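Muconate cycloisomerase (Azorhizobium caulinodans, PDB 3MY9) belongs to the enolase superfamily, combining an enolase-type N-terminal domain with a TIM-barrel-like C-terminal domain that carries a magnesium ion. Local coordinates at residues I142-F147 and L151-A156; T183-G186 and R191-L194. All coordinates share one frame; numbering follows the deposited sequence.

Interactions 1 and 2 follow each other along the chain, with centres about 12 Å apart, and M184 joins them. Its terminal CE lies 3.3 Å from F147 CE1, 3.5 Å from I142 CG2 and 3.6 Å from M154 SD, so the methionine of interaction 2 ends among the apolar side chains of interaction 1. A second, looser junction runs from M154 CE to I192 CD1 at 3.9 Å. Both contacts lie where outer helices of the TIM-barrel-like domain pack on its strands and loops. Of the magnesium ligands, E223 ends strand 222-223 and D248 directly follows strand 245-247; neither contact contributes a ligand to that metal.

Interaction 1: residues I142-F147 and L151-A156; sequences IADPDF and LERMRA
I142 and M154 meet nearly at right angles, the isoleucine tip laid across the methionine chain. I142 CD1 is 3.7 Å from M154 CG and 3.8 Å from SD. M154 runs extended as far as its sulfur and then bends (chi3 74°), so CD1 meets the shaft of the chain rather than its methyl.

F147 turns its ring to L151. CG stands opposite the backbone N (chi1 173°), and one ring face takes L151 CB 4.0 Å above its plane, toward the rim near CZ. The same two residues share a backbone bond, L151 N to F147 O at 2.8 Å, which closes the first turn of helix 147-157. D146 occupies the N-cap position.

On the polar side, D144 and R153 cross roughly perpendicularly, with carboxylate and guanidinium planes 71° apart. D144 OD2 sits over a guanidinium face, 3.6 Å from R153 NH2, with no N-H aimed at it. The other oxygen, OD1, accepts from D146 N at 2.7 Å and forms an Asx turn. D144 N also donates to the D150 carboxylate, and K172 NZ to the carbonyls of D144 and P145.

Farther along, R155 grips E152 OE2 side-on through NE and NH2, the NE bond being the longer, with L151 CG over the guanidinium centre; NH1 pairs with E187.

The strand end and the first turns of the helix thus meet through apolar side chains, while the loop between them carries polar contacts. The long D144-R153 pair should add attraction without directional grip; the Asx turn probably fixes how the D144 carboxylate is turned.

Interaction 2: residues T183-G186 and R191-L194; sequences TMRG and RIDL
R185 reaches from helix 174-188 to the start of strand 193-197, meeting I192 and L194 with its guanidinium. From CB the chain leaves with CG opposite the carbonyl carbon, and a bend at chi2 (-50°) swings CD, and everything beyond it, toward the strand. CB, CG and CD serve as the arm of this reach; the contacts across to 191-194 begin at the flat head.

NE donates to the carbonyl of F217. CZ lies 4.1 Å from L194 CB, and L194 CD2 stands 4.2 Å above the guanidinium plane, over its centre, so the leucine covers one face. NH1 has two carbonyl partners, G189 O and I192 O. The bond to I192 O is long, 3.3 Å, with an N-H...O angle of 148°. That oxygen lies almost in the guanidinium plane, yet NH1 itself stands 36° out of the I192 carbonyl plane. NH1 also brushes I192 CG1 at 3.7 Å. R185 NH2 donates to the O of a water 2.9 Å away, and this water O also accepts from L194 N at 3.1 Å, bridging arginine and strand.

With carbonyls and water as partners, the positive charge is probably stabilised by several dipoles. The nearby carboxylate of D193 is not in contact with it and pairs with R195 instead.

Next to the arginine, M184 SD packs loosely on L194 CD1 at 4.3 Å. The contact thus links helix and following strand in the beta-alpha-beta unit 164-168, 174-188, 193-197. I192 also touches F165 of strand 164-168 and M154 of helix 147-157, while the F217 bond extends the link to the loop after helix 207-215.

Interaction 1: residues I142-F147 and L151-A156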
loop_
_atom_site.group_PDB
_atom_site.type_symbol
_atom_site.label_atom_id
_atom_site.label_comp_id
_atom_site.label_asym_id
_atom_site.label_seq_id
_atom_site.Cartn_x
_atom_site.Cartn_y
_atom_site.Cartn_z
ATOM N N ILE A 142 -38.935 -11.245 -8.753
ATOM C CA ILE A 142 -39.963 -11.035 -7.720
ATOM C C ILE A 142 -40.004 -9.529 -7.458
ATOM O O ILE A 142 -39.115 -8.985 -6.791
ATOM C CB ILE A 142 -39.623 -11.812 -6.407
ATOM C CG1 ILE A 142 -39.669 -13.320 -6.666
ATOM C CG2 ILE A 142 -40.559 -11.397 -5.232
ATOM C CD1 ILE A 142 -41.071 -13.884 -6.990
ATOM N N ALA A 143 -41.005 -8.863 -8.020
ATOM C CA ALA A 143 -41.076 -7.406 -7.989
ATOM C C ALA A 143 -42.495 -6.861 -7.879
ATOM O O ALA A 143 -42.707 -5.675 -8.096
ATOM C CB ALA A 143 -40.418 -6.847 -9.246
ATOM N N ASP A 144 -43.458 -7.719 -7.565
ATOM C CA ASP A 144 -44.862 -7.316 -7.480
ATOM C C ASP A 144 -45.079 -6.549 -6.184
ATOM O O ASP A 144 -44.678 -7.030 -5.120
ATOM C CB ASP A 144 -45.769 -8.547 -7.503
ATOM C CG ASP A 144 -47.219 -8.207 -7.860
ATOM O OD1 ASP A 144 -47.755 -7.202 -7.347
ATOM O OD2 ASP A 144 -47.823 -8.961 -8.647
ATOM N N PRO A 145 -45.693 -5.345 -6.259
ATOM C CA PRO A 145 -46.086 -4.632 -5.047
ATOM C C PRO A 145 -46.958 -5.495 -4.142
ATOM O O PRO A 145 -46.910 -5.355 -2.926
ATOM C CB PRO A 145 -46.893 -3.436 -5.581
ATOM C CG PRO A 145 -46.379 -3.200 -6.938
ATOM C CD PRO A 145 -45.948 -4.545 -7.474
ATOM N N ASP A 146 -47.764 -6.366 -4.739
ATOM C CA ASP A 146 -48.590 -7.292 -3.976
ATOM C C ASP A 146 -47.765 -8.550 -3.767
ATOM O O ASP A 146 -47.723 -9.417 -4.642
ATOM C CB ASP A 146 -49.888 -7.593 -4.734
ATOM C CG ASP A 146 -50.830 -8.528 -3.973
ATOM O OD1 ASP A 146 -50.488 -8.973 -2.858
ATOM O OD2 ASP A 146 -51.932 -8.807 -4.497
ATOM N N PHE A 147 -47.100 -8.647 -2.615
ATOM C CA PHE A 147 -46.212 -9.781 -2.366
ATOM C C PHE A 147 -46.940 -11.112 -2.353
ATOM O O PHE A 147 -46.384 -12.118 -2.792
ATOM C CB PHE A 147 -45.436 -9.671 -1.045
ATOM C CG PHE A 147 -44.669 -10.928 -0.729
ATOM C CD1 PHE A 147 -43.711 -11.393 -1.611
ATOM C CD2 PHE A 147 -44.967 -11.683 0.387
ATOM C CE1 PHE A 147 -43.032 -12.569 -1.371
ATOM C CE2 PHE A 147 -44.281 -12.859 0.643
ATOM C CZ PHE A 147 -43.316 -13.299 -0.239
ATOM N N LEU A 151 -45.929 -14.638 -3.904
ATOM C CA LEU A 151 -45.797 -15.856 -3.104
ATOM C C LEU A 151 -46.517 -17.040 -3.754
ATOM O O LEU A 151 -46.027 -18.166 -3.714
ATOM C CB LEU A 151 -46.352 -15.629 -1.685
ATOM C CG LEU A 151 -46.230 -16.772 -0.660
ATOM C CD1 LEU A 151 -44.794 -17.271 -0.584
ATOM C CD2 LEU A 151 -46.754 -16.367 0.764
ATOM N N GLU A 152 -47.689 -16.791 -4.334
ATOM C CA GLU A 152 -48.434 -17.865 -4.981
ATOM C C GLU A 152 -47.718 -18.296 -6.253
ATOM O O GLU A 152 -47.627 -19.490 -6.531
ATOM C CB GLU A 152 -49.889 -17.457 -5.247
ATOM C CG GLU A 152 -50.713 -17.393 -3.973
ATOM C CD GLU A 152 -51.061 -18.777 -3.407
ATOM O OE1 GLU A 152 -51.466 -19.684 -4.179
ATOM O OE2 GLU A 152 -50.937 -18.951 -2.174
ATOM N N ARG A 153 -47.183 -17.337 -7.005
ATOM C CA ARG A 153 -46.338 -17.665 -8.167
ATOM C C ARG A 153 -45.193 -18.599 -7.770
ATOM O O ARG A 153 -45.011 -19.654 -8.374
ATOM C CB ARG A 153 -45.778 -16.410 -8.831
ATOM C CG ARG A 153 -46.845 -15.570 -9.469
ATOM C CD ARG A 153 -46.295 -14.350 -10.166
ATOM N NE ARG A 153 -47.351 -13.375 -10.417
ATOM C CZ ARG A 153 -47.212 -12.231 -11.087
ATOM N NH1 ARG A 153 -46.036 -11.875 -11.604
ATOM N NH2 ARG A 153 -48.274 -11.437 -11.246
ATOM N N MET A 154 -44.463 -18.233 -6.725
ATOM C CA MET A 154 -43.373 -19.074 -6.206
ATOM C C MET A 154 -43.901 -20.447 -5.796
ATOM O O MET A 154 -43.277 -21.473 -6.066
ATOM C CB MET A 154 -42.698 -18.402 -4.995
ATOM C CG MET A 154 -41.932 -17.145 -5.362
ATOM S SD MET A 154 -41.148 -16.270 -3.981
ATOM C CE MET A 154 -39.825 -17.428 -3.724
ATOM N N ARG A 155 -45.056 -20.451 -5.143
ATOM C CA ARG A 155 -45.687 -21.699 -4.682
ATOM C C ARG A 155 -45.922 -22.697 -5.813
ATOM O O ARG A 155 -45.810 -23.901 -5.609
ATOM C CB ARG A 155 -47.021 -21.414 -3.969
ATOM C CG ARG A 155 -47.110 -22.001 -2.563
ATOM C CD ARG A 155 -46.884 -20.955 -1.437
ATOM N NE ARG A 155 -48.126 -20.247 -1.097
ATOM C CZ ARG A 155 -48.457 -19.748 0.102
ATOM N NH1 ARG A 155 -47.667 -19.870 1.173
ATOM N NH2 ARG A 155 -49.628 -19.130 0.233
ATOM N N ALA A 156 -46.265 -22.191 -6.996
ATOM C CA ALA A 156 -46.439 -23.030 -8.187
ATOM C C ALA A 156 -45.111 -23.328 -8.894
ATOM O O ALA A 156 -44.927 -24.404 -9.459
ATOM C CB ALA A 156 -47.397 -22.361 -9.159
#

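Interaction 2: residues T183-G186 and R191-L194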
loop_
_atom_site.group_PDB
_atom_site.type_symbol
_atom_site.label_atom_id
_atom_site.label_comp_id
_atom_site.label_asym_id
_atom_site.label_seq_id
_atom_site.Cartn_x
_atom_site.Cartn_y
_atom_site.Cartn_z
ATOM N N THR A 183 -40.558 -14.616 5.374
ATOM C CA THR A 183 -41.612 -15.521 4.893
ATOM C C THR A 183 -41.063 -16.454 3.817
ATOM O O THR A 183 -41.353 -17.637 3.826
ATOM C CB THR A 183 -42.826 -14.754 4.317
ATOM O OG1 THR A 183 -43.313 -13.811 5.279
ATOM C CG2 THR A 183 -43.934 -15.709 3.891
ATOM N N MET A 184 -40.256 -15.917 2.909
ATOM C CA MET A 184 -39.646 -16.725 1.840
ATOM C C MET A 184 -38.694 -17.797 2.360
ATOM O O MET A 184 -38.740 -18.936 1.901
ATOM C CB MET A 184 -38.895 -15.847 0.833
ATOM C CG MET A 184 -39.756 -15.262 -0.296
ATOM S SD MET A 184 -38.786 -14.101 -1.283
ATOM C CE MET A 184 -39.969 -13.318 -2.311
ATOM N N ARG A 185 -37.819 -17.446 3.298
ATOM C CA ARG A 185 -36.901 -18.445 3.865
ATOM C C ARG A 185 -37.671 -19.445 4.751
ATOM O O ARG A 185 -37.326 -20.619 4.774
ATOM C CB ARG A 185 -35.736 -17.797 4.642
ATOM C CG ARG A 185 -34.628 -17.175 3.754
ATOM C CD ARG A 185 -34.134 -18.112 2.667
ATOM N NE ARG A 185 -32.886 -17.649 2.067
ATOM C CZ ARG A 185 -32.342 -18.128 0.947
ATOM N NH1 ARG A 185 -32.914 -19.128 0.257
ATOM N NH2 ARG A 185 -31.195 -17.615 0.520
ATOM N N GLY A 186 -38.729 -18.997 5.429
ATOM C CA GLY A 186 -39.568 -19.894 6.252
ATOM C C GLY A 186 -40.251 -21.034 5.483
ATOM O O GLY A 186 -40.348 -22.160 5.971
ATOM N N ARG A 191 -34.283 -24.402 -0.761
ATOM C CA ARG A 191 -34.817 -24.936 -1.987
ATOM C C ARG A 191 -34.880 -23.879 -3.096
ATOM O O ARG A 191 -35.117 -24.219 -4.252
ATOM C CB ARG A 191 -36.195 -25.538 -1.743
ATOM C CG ARG A 191 -36.174 -26.711 -0.750
ATOM C CD ARG A 191 -37.516 -26.841 -0.018
ATOM N NE ARG A 191 -38.633 -26.703 -0.951
ATOM C CZ ARG A 191 -39.821 -26.172 -0.662
ATOM N NH1 ARG A 191 -40.093 -25.701 0.559
ATOM N NH2 ARG A 191 -40.755 -26.116 -1.615
ATOM N N ILE A 192 -34.716 -22.608 -2.737
ATOM C CA ILE A 192 -34.623 -21.546 -3.723
ATOM C C ILE A 192 -33.249 -20.908 -3.657
ATOM O O ILE A 192 -32.669 -20.777 -2.586
ATOM C CB ILE A 192 -35.722 -20.452 -3.565
ATOM C CG1 ILE A 192 -35.611 -19.743 -2.214
ATOM C CG2 ILE A 192 -37.123 -21.054 -3.767
ATOM C CD1 ILE A 192 -36.476 -18.543 -2.117
ATOM N N ASP A 193 -32.759 -20.547 -4.837
ATOM C CA ASP A 193 -31.559 -19.825 -5.041
ATOM C C ASP A 193 -32.010 -18.363 -5.152
ATOM O O ASP A 193 -32.381 -17.913 -6.229
ATOM C CB ASP A 193 -30.877 -20.340 -6.325
ATOM C CG ASP A 193 -29.631 -19.547 -6.718
ATOM O OD1 ASP A 193 -29.337 -18.503 -6.102
ATOM O OD2 ASP A 193 -28.935 -19.966 -7.669
ATOM N N LEU A 194 -31.965 -17.639 -4.027
ATOM C CA LEU A 194 -32.554 -16.327 -3.920
ATOM C C LEU A 194 -31.498 -15.242 -4.058
ATOM O O LEU A 194 -30.530 -15.240 -3.305
ATOM C CB LEU A 194 -33.230 -16.176 -2.550
ATOM C CG LEU A 194 -33.877 -14.829 -2.213
ATOM C CD1 LEU A 194 -34.950 -14.473 -3.221
ATOM C CD2 LEU A 194 -34.488 -14.853 -0.802
HETATM O O HOH W 1 -29.948 -18.568 -1.872
#